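PDB 6HNI: ABC-type transport system, sugar-family extracellular solute-binding protein, which binds free tyrosine in a cleft between two lobes, probably delivering it to an ABC importer, and also has adhesive properties. Local coordinates for residues V139-G144 and V211-T216; L145-I150 and P237-E242; K177-A180 and G184-V187; G244-E247 and A252-G255. The protein carries 1 engineered substitution. One frame throughout, in Å; residues are numbered along the deposited sequence. Where two conformers were deposited one is given.

Interaction 1 (V139-G144 and V211-T216); sequences VSVDKG and VLYVPT. With TYR (tyrosine), chain B.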
loop_
_atom_site.group_PDB
_atom_site.type_symbol
_atom_site.label_atom_id
_atom_site.label_comp_id
_atom_site.label_asym_id
_atom_site.label_seq_id
_atom_site.Cartn_x
_atom_site.Cartn_y
_atom_site.Cartn_z
ATOM N N VAL A 139 -0.912 -2.711 8.506
ATOM C CA VAL A 139 -0.071 -3.768 9.002
ATOM C C VAL A 139 0.793 -3.207 10.103
ATOM O O VAL A 139 1.217 -2.056 9.989
ATOM C CB VAL A 139 0.795 -4.394 7.872
ATOM C CG1 VAL A 139 1.810 -3.401 7.223
ATOM C CG2 VAL A 139 1.441 -5.700 8.331
ATOM N N SER A 140 1.030 -3.972 11.153
ATOM C CA SER A 140 1.901 -3.414 12.220
ATOM C C SER A 140 3.363 -3.318 11.798
ATOM O O SER A 140 3.863 -4.125 11.039
ATOM C CB SER A 140 1.796 -4.187 13.525
ATOM O OG SER A 140 2.438 -5.439 13.394
ATOM N N VAL A 141 4.035 -2.272 12.317
ATOM C CA VAL A 141 5.477 -2.113 12.026
ATOM C C VAL A 141 6.234 -3.309 12.582
ATOM O O VAL A 141 7.270 -3.706 12.065
ATOM C CB VAL A 141 6.089 -0.806 12.590
ATOM C CG1 VAL A 141 5.507 0.405 11.907
ATOM C CG2 VAL A 141 6.013 -0.699 14.116
ATOM N N ASP A 142 5.672 -3.919 13.626
ATOM C CA ASP A 142 6.311 -5.045 14.281
ATOM C C ASP A 142 6.561 -6.196 13.327
ATOM O O ASP A 142 7.522 -6.916 13.472
ATOM C CB ASP A 142 5.460 -5.569 15.464
ATOM C CG ASP A 142 5.086 -4.478 16.478
ATOM O OD1 ASP A 142 4.529 -3.416 16.123
ATOM O OD2 ASP A 142 5.295 -4.696 17.673
ATOM N N LYS A 143 5.688 -6.385 12.343
ATOM C CA LYS A 143 5.840 -7.514 11.426
ATOM C C LYS A 143 7.123 -7.442 10.622
ATOM O O LYS A 143 7.810 -8.412 10.447
ATOM C CB LYS A 143 4.633 -7.613 10.481
ATOM C CG LYS A 143 3.334 -7.974 11.213
ATOM C CD LYS A 143 3.317 -9.417 11.686
ATOM C CE LYS A 143 1.941 -9.797 12.247
ATOM N NZ LYS A 143 1.994 -11.200 12.725
ATOM N N GLY A 144 7.407 -6.281 10.087
ATOM C CA GLY A 144 8.670 -6.106 9.387
ATOM C C GLY A 144 9.877 -6.081 10.306
ATOM O O GLY A 144 10.915 -6.680 9.995
ATOM N N VAL A 211 19.783 -0.313 8.698
ATOM C CA VAL A 211 18.700 -0.943 7.917
ATOM C C VAL A 211 17.735 0.169 7.515
ATOM O O VAL A 211 17.586 1.158 8.229
ATOM C CB VAL A 211 18.016 -2.032 8.780
ATOM C CG1 VAL A 211 17.220 -1.405 9.924
ATOM C CG2 VAL A 211 17.077 -2.924 7.940
ATOM N N LEU A 212 17.111 -0.007 6.346
ATOM C CA LEU A 212 16.049 0.889 5.850
ATOM C C LEU A 212 14.708 0.175 5.987
ATOM O O LEU A 212 14.632 -1.008 5.610
ATOM C CB LEU A 212 16.244 1.223 4.430
ATOM C CG LEU A 212 15.354 2.327 3.896
ATOM C CD1 LEU A 212 15.681 3.709 4.400
ATOM C CD2 LEU A 212 15.373 2.319 2.381
ATOM N N TYR A 213 13.751 0.873 6.558
ATOM C CA TYR A 213 12.337 0.365 6.564
ATOM C C TYR A 213 11.541 1.148 5.532
ATOM O O TYR A 213 11.559 2.382 5.522
ATOM C CB TYR A 213 11.750 0.534 7.943
ATOM C CG TYR A 213 10.313 0.001 8.053
ATOM C CD1 TYR A 213 10.068 -1.348 8.178
ATOM C CD2 TYR A 213 9.205 0.844 8.002
ATOM C CE1 TYR A 213 8.742 -1.822 8.230
ATOM C CE2 TYR A 213 7.912 0.348 8.085
ATOM C CZ TYR A 213 7.743 -0.972 8.243
ATOM O OH TYR A 213 6.402 -1.450 8.293
ATOM N N VAL A 214 10.810 0.425 4.676
ATOM C CA VAL A 214 9.965 1.057 3.666
ATOM C C VAL A 214 8.501 0.876 4.061
ATOM O O VAL A 214 7.946 -0.245 3.919
ATOM C CB VAL A 214 10.284 0.535 2.277
ATOM C CG1 VAL A 214 9.367 1.157 1.221
ATOM C CG2 VAL A 214 11.761 0.774 1.924
ATOM N N PRO A 215 7.862 1.926 4.530
ATOM C CA PRO A 215 6.414 1.845 4.807
ATOM C C PRO A 215 5.647 1.734 3.491
ATOM O O PRO A 215 6.193 1.736 2.411
ATOM C CB PRO A 215 6.100 3.175 5.507
ATOM C CG PRO A 215 7.289 4.016 5.366
ATOM C CD PRO A 215 8.355 3.326 4.612
ATOM N N THR A 216 4.319 1.557 3.643
ATOM C CA THR A 216 3.441 1.600 2.463
ATOM C C THR A 216 3.166 3.033 1.991
ATOM O O THR A 216 2.140 3.631 2.232
ATOM C CB THR A 216 2.128 0.779 2.678
ATOM O OG1 THR A 216 1.344 1.347 3.677
ATOM C CG2 THR A 216 2.491 -0.669 2.958
HETATM N N TYR B . -0.939 2.122 1.984
HETATM C CA TYR B . -0.860 3.034 0.829
HETATM C C TYR B . -1.950 4.089 0.939
HETATM O O TYR B . -2.132 4.835 -0.015
HETATM C CB TYR B . -0.790 2.288 -0.519
HETATM C CG TYR B . 0.459 1.486 -0.671
HETATM C CD1 TYR B . 1.715 2.153 -0.780
HETATM C CD2 TYR B . 0.495 0.124 -0.646
HETATM C CE1 TYR B . 2.877 1.430 -0.838
HETATM C CE2 TYR B . 1.655 -0.617 -0.706
HETATM C CZ TYR B . 2.893 0.062 -0.798
HETATM O OH TYR B . 4.068 -0.662 -0.850
HETATM O OXT TYR B . -2.547 4.242 1.984
HETATM O O HOH W 1 5.735 -3.955 8.998
#

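Interaction 2 (L145-I150 and P237-E242); sequences LELLKI and PVIAAE. With TYR (tyrosine), chain B.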
loop_
_atom_site.group_PDB
_atom_site.type_symbol
_atom_site.label_atom_id
_atom_site.label_comp_id
_atom_site.label_asym_id
_atom_site.label_seq_id
_atom_site.Cartn_x
_atom_site.Cartn_y
_atom_site.Cartn_z
ATOM N N LEU A 145 9.749 -5.429 11.455
ATOM C CA LEU A 145 10.880 -5.299 12.366
ATOM C C LEU A 145 11.277 -6.629 13.028
ATOM O O LEU A 145 12.425 -6.795 13.406
ATOM C CB LEU A 145 10.630 -4.148 13.345
ATOM C CG LEU A 145 10.513 -2.777 12.643
ATOM C CD1 LEU A 145 10.235 -1.674 13.642
ATOM C CD2 LEU A 145 11.675 -2.418 11.743
ATOM N N GLU A 146 10.352 -7.579 13.111
ATOM C CA GLU A 146 10.626 -9.006 13.474
ATOM C C GLU A 146 11.731 -9.614 12.632
ATOM O O GLU A 146 12.487 -10.466 13.099
ATOM C CB GLU A 146 9.332 -9.912 13.314
ATOM C CG GLU A 146 8.371 -9.871 14.480
ATOM C CD GLU A 146 7.033 -10.591 14.246
ATOM O OE1 GLU A 146 6.979 -11.606 13.484
ATOM O OE2 GLU A 146 6.026 -10.143 14.841
ATOM N N LEU A 147 11.826 -9.170 11.384
ATOM C CA LEU A 147 12.796 -9.706 10.465
ATOM C C LEU A 147 14.226 -9.266 10.744
ATOM O O LEU A 147 15.150 -9.872 10.237
ATOM C CB LEU A 147 12.398 -9.382 9.030
ATOM C CG LEU A 147 10.991 -9.888 8.594
ATOM C CD1 LEU A 147 10.843 -9.471 7.152
ATOM C CD2 LEU A 147 10.847 -11.393 8.812
ATOM N N LEU A 148 14.409 -8.225 11.552
ATOM C CA LEU A 148 15.756 -7.842 11.953
ATOM C C LEU A 148 16.470 -8.968 12.679
ATOM O O LEU A 148 17.671 -9.134 12.501
ATOM C CB LEU A 148 15.704 -6.578 12.791
ATOM C CG LEU A 148 15.199 -5.315 12.123
ATOM C CD1 LEU A 148 15.168 -4.142 13.108
ATOM C CD2 LEU A 148 15.968 -4.979 10.854
ATOM N N LYS A 149 15.756 -9.775 13.461
ATOM C CA LYS A 149 16.399 -10.906 14.153
ATOM C C LYS A 149 17.056 -11.858 13.171
ATOM O O LYS A 149 18.026 -12.541 13.499
ATOM C CB LYS A 149 15.383 -11.737 14.934
ATOM C CG LYS A 149 14.736 -11.042 16.095
ATOM C CD LYS A 149 13.936 -12.014 16.934
ATOM C CE LYS A 149 14.771 -13.173 17.459
ATOM N NZ LYS A 149 14.114 -13.788 18.650
ATOM N N ILE A 150 16.504 -11.898 11.965
ATOM C CA ILE A 150 16.935 -12.867 10.976
ATOM C C ILE A 150 18.056 -12.250 10.153
ATOM O O ILE A 150 19.105 -12.891 10.010
ATOM C CB ILE A 150 15.789 -13.257 10.038
ATOM C CG1 ILE A 150 14.655 -13.885 10.858
ATOM C CG2 ILE A 150 16.323 -14.192 8.941
ATOM C CD1 ILE A 150 13.423 -14.221 10.050
ATOM N N PRO A 237 20.567 -3.533 4.296
ATOM C CA PRO A 237 19.307 -4.323 4.111
ATOM C C PRO A 237 18.110 -3.396 4.136
ATOM O O PRO A 237 18.010 -2.471 4.953
ATOM C CB PRO A 237 19.303 -5.278 5.299
ATOM C CG PRO A 237 20.619 -5.119 6.001
ATOM C CD PRO A 237 21.249 -3.845 5.572
ATOM N N VAL A 238 17.192 -3.659 3.219
ATOM C CA VAL A 238 15.925 -2.935 3.157
ATOM C C VAL A 238 14.721 -3.892 3.464
ATOM O O VAL A 238 14.545 -4.877 2.759
ATOM C CB VAL A 238 15.735 -2.334 1.757
ATOM C CG1 VAL A 238 14.464 -1.554 1.702
ATOM C CG2 VAL A 238 16.920 -1.426 1.392
ATOM N N ILE A 239 14.045 -3.576 4.537
ATOM C CA ILE A 239 12.808 -4.309 4.923
ATOM C C ILE A 239 11.674 -3.435 4.477
ATOM O O ILE A 239 11.511 -2.303 4.889
ATOM C CB ILE A 239 12.763 -4.524 6.440
ATOM C CG1 ILE A 239 13.948 -5.348 6.939
ATOM C CG2 ILE A 239 11.443 -5.158 6.830
ATOM C CD1 ILE A 239 14.215 -6.629 6.229
ATOM N N ALA A 240 10.762 -4.043 3.688
ATOM C CA ALA A 240 9.553 -3.329 3.270
ATOM C C ALA A 240 8.338 -3.865 4.000
ATOM O O ALA A 240 8.330 -5.032 4.442
ATOM C CB ALA A 240 9.335 -3.474 1.776
ATOM N N ALA A 241 7.308 -3.046 4.062
ATOM C CA ALA A 241 6.030 -3.435 4.696
ATOM C C ALA A 241 5.252 -4.501 3.931
ATOM O O ALA A 241 4.468 -5.200 4.566
ATOM C CB ALA A 241 5.171 -2.219 4.887
ATOM N N GLU A 242 5.488 -4.636 2.641
ATOM C CA GLU A 242 4.778 -5.616 1.798
ATOM C C GLU A 242 5.618 -6.045 0.646
ATOM O O GLU A 242 6.759 -5.553 0.506
ATOM C CB GLU A 242 3.407 -5.080 1.380
ATOM C CG GLU A 242 3.396 -3.802 0.559
ATOM C CD GLU A 242 3.423 -3.996 -0.950
ATOM O OE1 GLU A 242 3.172 -5.136 -1.447
ATOM O OE2 GLU A 242 3.674 -2.989 -1.676
HETATM N N TYR B . -0.939 2.122 1.984
HETATM C CA TYR B . -0.860 3.034 0.829
HETATM C C TYR B . -1.950 4.089 0.939
HETATM O O TYR B . -2.132 4.835 -0.015
HETATM C CB TYR B . -0.790 2.288 -0.519
HETATM C CG TYR B . 0.459 1.486 -0.671
HETATM C CD1 TYR B . 1.715 2.153 -0.780
HETATM C CD2 TYR B . 0.495 0.124 -0.646
HETATM C CE1 TYR B . 2.877 1.430 -0.838
HETATM C CE2 TYR B . 1.655 -0.617 -0.706
HETATM C CZ TYR B . 2.893 0.062 -0.798
HETATM O OH TYR B . 4.068 -0.662 -0.850
HETATM O OXT TYR B . -2.547 4.242 1.984
#

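Interaction 3 (K177-A180 and G184-V187); sequences KEYA and GFKV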
loop_
_atom_site.group_PDB
_atom_site.type_symbol
_atom_site.label_atom_id
_atom_site.label_comp_id
_atom_site.label_asym_id
_atom_site.label_seq_id
_atom_site.Cartn_x
_atom_site.Cartn_y
_atom_site.Cartn_z
ATOM N N LYS A 177 8.513 5.112 15.125
ATOM C CA LYS A 177 9.186 5.815 16.230
ATOM C C LYS A 177 8.713 5.308 17.573
ATOM O O LYS A 177 9.517 5.216 18.513
ATOM C CB LYS A 177 9.018 7.314 16.127
ATOM C CG LYS A 177 9.749 7.923 14.946
ATOM C CD LYS A 177 9.200 9.253 14.513
ATOM C CE LYS A 177 9.676 10.408 15.324
ATOM N NZ LYS A 177 9.355 11.662 14.567
ATOM N N GLU A 178 7.425 4.976 17.713
ATOM C CA GLU A 178 6.941 4.426 18.957
ATOM C C GLU A 178 7.585 3.067 19.256
ATOM O O GLU A 178 8.060 2.822 20.394
ATOM C CB GLU A 178 5.405 4.291 18.919
ATOM C CG GLU A 178 4.799 3.657 20.152
ATOM C CD GLU A 178 4.751 4.601 21.346
ATOM O OE1 GLU A 178 5.273 5.752 21.263
ATOM O OE2 GLU A 178 4.179 4.185 22.379
ATOM N N TYR A 179 7.640 2.196 18.262
ATOM C CA TYR A 179 8.306 0.918 18.410
ATOM C C TYR A 179 9.782 1.097 18.802
ATOM O O TYR A 179 10.288 0.418 19.692
ATOM C CB TYR A 179 8.208 0.112 17.123
ATOM C CG TYR A 179 8.827 -1.270 17.150
ATOM C CD1 TYR A 179 10.179 -1.430 16.954
ATOM C CD2 TYR A 179 8.055 -2.414 17.291
ATOM C CE1 TYR A 179 10.754 -2.668 16.939
ATOM C CE2 TYR A 179 8.631 -3.661 17.281
ATOM C CZ TYR A 179 9.991 -3.777 17.102
ATOM O OH TYR A 179 10.624 -4.987 17.097
ATOM N N ALA A 180 10.458 2.020 18.141
ATOM C CA ALA A 180 11.903 2.213 18.341
ATOM C C ALA A 180 12.156 2.671 19.757
ATOM O O ALA A 180 13.109 2.197 20.386
ATOM C CB ALA A 180 12.390 3.219 17.355
ATOM N N GLY A 184 14.621 0.008 21.903
ATOM C CA GLY A 184 16.063 0.366 21.912
ATOM C C GLY A 184 16.680 0.679 20.560
ATOM O O GLY A 184 17.900 0.513 20.385
ATOM N N PHE A 185 15.874 1.165 19.610
ATOM C CA PHE A 185 16.385 1.602 18.286
ATOM C C PHE A 185 16.328 3.120 18.163
ATOM O O PHE A 185 15.504 3.803 18.816
ATOM C CB PHE A 185 15.502 1.007 17.163
ATOM C CG PHE A 185 15.551 -0.463 17.087
ATOM C CD1 PHE A 185 16.513 -1.100 16.362
ATOM C CD2 PHE A 185 14.600 -1.218 17.735
ATOM C CE1 PHE A 185 16.545 -2.497 16.270
ATOM C CE2 PHE A 185 14.642 -2.587 17.695
ATOM C CZ PHE A 185 15.592 -3.237 16.944
ATOM N N LYS A 186 17.221 3.615 17.310
ATOM C CA LYS A 186 17.235 4.994 16.819
ATOM C C LYS A 186 16.565 5.029 15.437
ATOM O O LYS A 186 16.748 4.116 14.647
ATOM C CB LYS A 186 18.689 5.457 16.679
ATOM C CG LYS A 186 18.856 6.886 16.201
ATOM C CD LYS A 186 20.264 7.361 16.559
ATOM C CE LYS A 186 20.502 8.789 16.142
ATOM N NZ LYS A 186 20.861 8.809 14.706
ATOM N N VAL A 187 15.811 6.076 15.139
ATOM C CA VAL A 187 15.219 6.217 13.811
ATOM C C VAL A 187 15.798 7.476 13.174
ATOM O O VAL A 187 15.843 8.528 13.816
ATOM C CB VAL A 187 13.689 6.371 13.881
ATOM C CG1 VAL A 187 13.057 6.638 12.508
ATOM C CG2 VAL A 187 13.115 5.139 14.521
#

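Interaction 4 (G244-E247 and A252-G255); sequences GPVE and ACQG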
loop_
_atom_site.group_PDB
_atom_site.type_symbol
_atom_site.label_atom_id
_atom_site.label_comp_id
_atom_site.label_asym_id
_atom_site.label_seq_id
_atom_site.Cartn_x
_atom_site.Cartn_y
_atom_site.Cartn_z
ATOM N N GLY A 244 5.511 -6.005 -2.747
ATOM C CA GLY A 244 5.768 -5.290 -3.984
ATOM C C GLY A 244 7.199 -4.739 -4.020
ATOM O O GLY A 244 7.949 -4.959 -4.975
ATOM N N PRO A 245 7.594 -4.005 -2.978
ATOM C CA PRO A 245 8.990 -3.495 -3.016
ATOM C C PRO A 245 10.028 -4.594 -3.004
ATOM O O PRO A 245 11.121 -4.388 -3.509
ATOM C CB PRO A 245 9.043 -2.655 -1.740
ATOM C CG PRO A 245 7.645 -2.123 -1.582
ATOM C CD PRO A 245 6.773 -3.276 -2.012
ATOM N N VAL A 246 9.740 -5.745 -2.405
ATOM C CA VAL A 246 10.649 -6.884 -2.436
ATOM C C VAL A 246 10.844 -7.379 -3.861
ATOM O O VAL A 246 11.983 -7.598 -4.299
ATOM C CB VAL A 246 10.226 -7.989 -1.449
ATOM C CG1 VAL A 246 11.118 -9.220 -1.514
ATOM C CG2 VAL A 246 10.118 -7.441 -0.040
ATOM N N GLU A 247 9.738 -7.504 -4.609
ATOM C CA GLU A 247 9.824 -7.855 -6.024
ATOM C C GLU A 247 10.654 -6.835 -6.809
ATOM O O GLU A 247 11.341 -7.204 -7.774
ATOM C CB GLU A 247 8.433 -7.970 -6.687
ATOM C CG GLU A 247 7.518 -9.035 -6.095
ATOM C CD GLU A 247 6.121 -9.037 -6.712
ATOM O OE1 GLU A 247 5.708 -8.056 -7.395
ATOM O OE2 GLU A 247 5.421 -10.044 -6.502
ATOM N N ALA A 252 13.378 -7.994 2.049
ATOM C CA ALA A 252 12.380 -8.865 2.690
ATOM C C ALA A 252 11.201 -8.114 3.228
ATOM O O ALA A 252 11.267 -6.900 3.466
ATOM C CB ALA A 252 13.006 -9.657 3.809
ATOM N N CYS A 253 10.098 -8.854 3.424
ATOM C CA CYS A 253 8.894 -8.341 4.061
ATOM C C CYS A 253 8.159 -9.462 4.784
ATOM O O CYS A 253 8.424 -10.644 4.536
ATOM C CB CYS A 253 7.979 -7.724 3.013
ATOM S SG CYS A 253 7.155 -8.964 1.979
ATOM N N GLN A 254 7.239 -9.069 5.665
ATOM C CA GLN A 254 6.297 -9.988 6.266
ATOM C C GLN A 254 4.964 -9.228 6.188
ATOM O O GLN A 254 4.592 -8.460 7.091
ATOM C CB GLN A 254 6.662 -10.336 7.713
ATOM C CG GLN A 254 5.710 -11.339 8.333
ATOM C CD GLN A 254 6.160 -11.819 9.687
ATOM O OE1 GLN A 254 6.952 -11.128 10.418
ATOM N NE2 GLN A 254 5.721 -12.964 10.030
ATOM N N GLY A 255 4.290 -9.406 5.050
ATOM C CA GLY A 255 3.162 -8.573 4.690
ATOM C C GLY A 255 1.947 -9.303 4.155
ATOM O O GLY A 255 1.989 -10.507 3.996
#

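Interaction 1 (V139-G144 and V211-T216)
Y213 reaches from strand 211-214 to the start of helix 141-145, where its OH lies 3.9 Å from V141 CA and 4.2 Å from V141 CG1. The two side chains cross at about a right angle, and G144 CA sits at the edge of the Y213 ring, 4.4 Å from CE1. With no side chain at 144, the ring can come close to the helix backbone. One water joins the two segments: in the plane of the Y213 ring it is hydrogen-bonded to OH at 2.7 Å, accepts from G144 N at 3.1 Å and is also hydrogen-bonded to S140 O at 2.8 Å. In Y213, CG anti to the backbone N (chi1 -178°) turns the ring to the side of helix 141-145. Behind V141 lie A175 and Y179 of helix 167-183. At the end of 211-216, T216 OG1 accepts a hydrogen bond from the amino N of the bound tyrosine, 2.9 Å away, and is also bonded to Q172 NE2. A helix packed on a parallel sheet, with the loop after a strand holding the ligand, is the arrangement of a lobe of a periplasmic-binding-protein fold.

Interaction 2 (L145-I150 and P237-E242)
The chain at 145-150 makes a type I beta turn from L145 to L148, closed by L148 N to L145 O at 3.1 Å, and runs on into helix 148-151 beside strand 238-240, with L147 CA and I239 CA 7.7 Å apart. I239 carries the contact. Its CB faces the turn, and both touches come from the CG1-CD1 arm: the tip CD1 meets L147 CB at 4.3 Å, and CG1 lies 4.4 Å from L148 CD2. The chi2 of I239 (-51°) takes CD1 off an extended course and lays it against L147. All three side chains are buried, and the contact between them is wholly apolar. Strand 238-240 is the last of the four parallel strands in this lobe of the periplasmic-binding-protein fold, with A252 of strand 252-255 backbone hydrogen-bonded to A240 beyond it. The turn covers one face of the strand; A252 lies beside both L147 and I239, and V211 beside L148. Past the strand, the chain reaches the ligand. E242 OE2 accepts a short hydrogen bond of 2.5 Å from OH of the bound tyrosine. The E242 chain is bent at chi2 (91°), turning the carboxylate to that phenol with CG also resting 3.5 Å from the ligand OH. The other oxygen, OE1, accepts from G244 N, so that E242 caps helix 243-247 from the N-cap position.

Interaction 3 (K177-A180 and G184-V187)
A180 forms the low point of the helix surface, and F185 and V187 close over it from the chain that returns after the helix. The methyl CB of A180 lies 3.8 Å from F185 CB and only 3.5 Å from V187 CG2, tighter than usual for two carbons, so the small residue fits snugly between the two larger ones. V187 presents both branches: CG2 presses on A180, while CG1 lies 4.3 Å from K177 CG, one turn back along the helix. The aliphatic part of K177 therefore borders V187, and its NZ goes on to a salt bridge with E189. On the other flank of A180, the F185 ring extends toward Y179, with F185 CE2 4.0 Å from Y179 CE1. F185 CE2 comes to the edge of the Y179 ring near its plane, whereas Y179 CE1 approaches the F185 ring obliquely; A180 CA lies at the edge of the F185 ring. F185 has CG anti to its carbonyl carbon (chi1 -64°), which swings the ring along the helix end toward Y179. F185 N donates a hydrogen bond to A180 O, 3.1 Å long with an N-H...O angle of 156°. G184, with its positive phi of 81°, makes the bend that leaves the helix. The contact lies at the surface, in the beta-alpha-beta unit of strand 157-163, helix 167-183 and strand 186-192, where F185 also packs on I158, V187 on V160, and Y179 on helix 141-145.

Interaction 4 (G244-E247 and A252-G255)
V246 has CG1 anti to its backbone N (chi1 177°), which places CG2 beside that N and directs it at the strand. C253 has SG between its backbone N and carbonyl carbon (chi1 74°), which brings the sulfur alongside the same methyl. V246 CG2 thus touches the A252 carbonyl, with C at 3.5 Å and O at 3.7 Å, and the C253 side chain, with CB at 3.7 Å and SG at 3.9 Å. The methyl rests on the peptide that joins A252 to C253, while the CB of A252 points away from the helix toward I239 and L147. The backbones are closest at V246 and A252, whose CA atoms are 5.8 Å apart. Helix 243-247 and strand 252-255 are thereby joined across a short connection. The strand pairs with strand 290-294, the backbone of C253 being hydrogen-bonded to I292, and A252 is backbone hydrogen-bonded to A240. At the helix, P245 touches the bound tyrosine, and V246 O accepts from N294 ND2. The contact is buried and involves no charge: a valine methyl lies against a peptide and a thiol side chain, consistent with dispersion and the exclusion of water.

How the interactions relate
Interactions 1 and 2 have centres about 7 Å apart, and their segments alternate along the chain; strands 211-214 and 238-240 are neighbours in one parallel sheet, and helices 141-145 and 148-151 follow one another beside it. Interaction 3 is nested inside the loops both close, with its centre about 12 Å from interaction 1 and 14 Å from interaction 2, and reaches the same sheet at its outermost strand, 186-192. Interaction 4 follows in series, its centre about 9 Å from that of interaction 2, with a backbone hydrogen bond between A240 and A252 joining the two. Three of the four contacts in this lobe, 1, 2 and 4, also contribute residues to the tyrosine pocket.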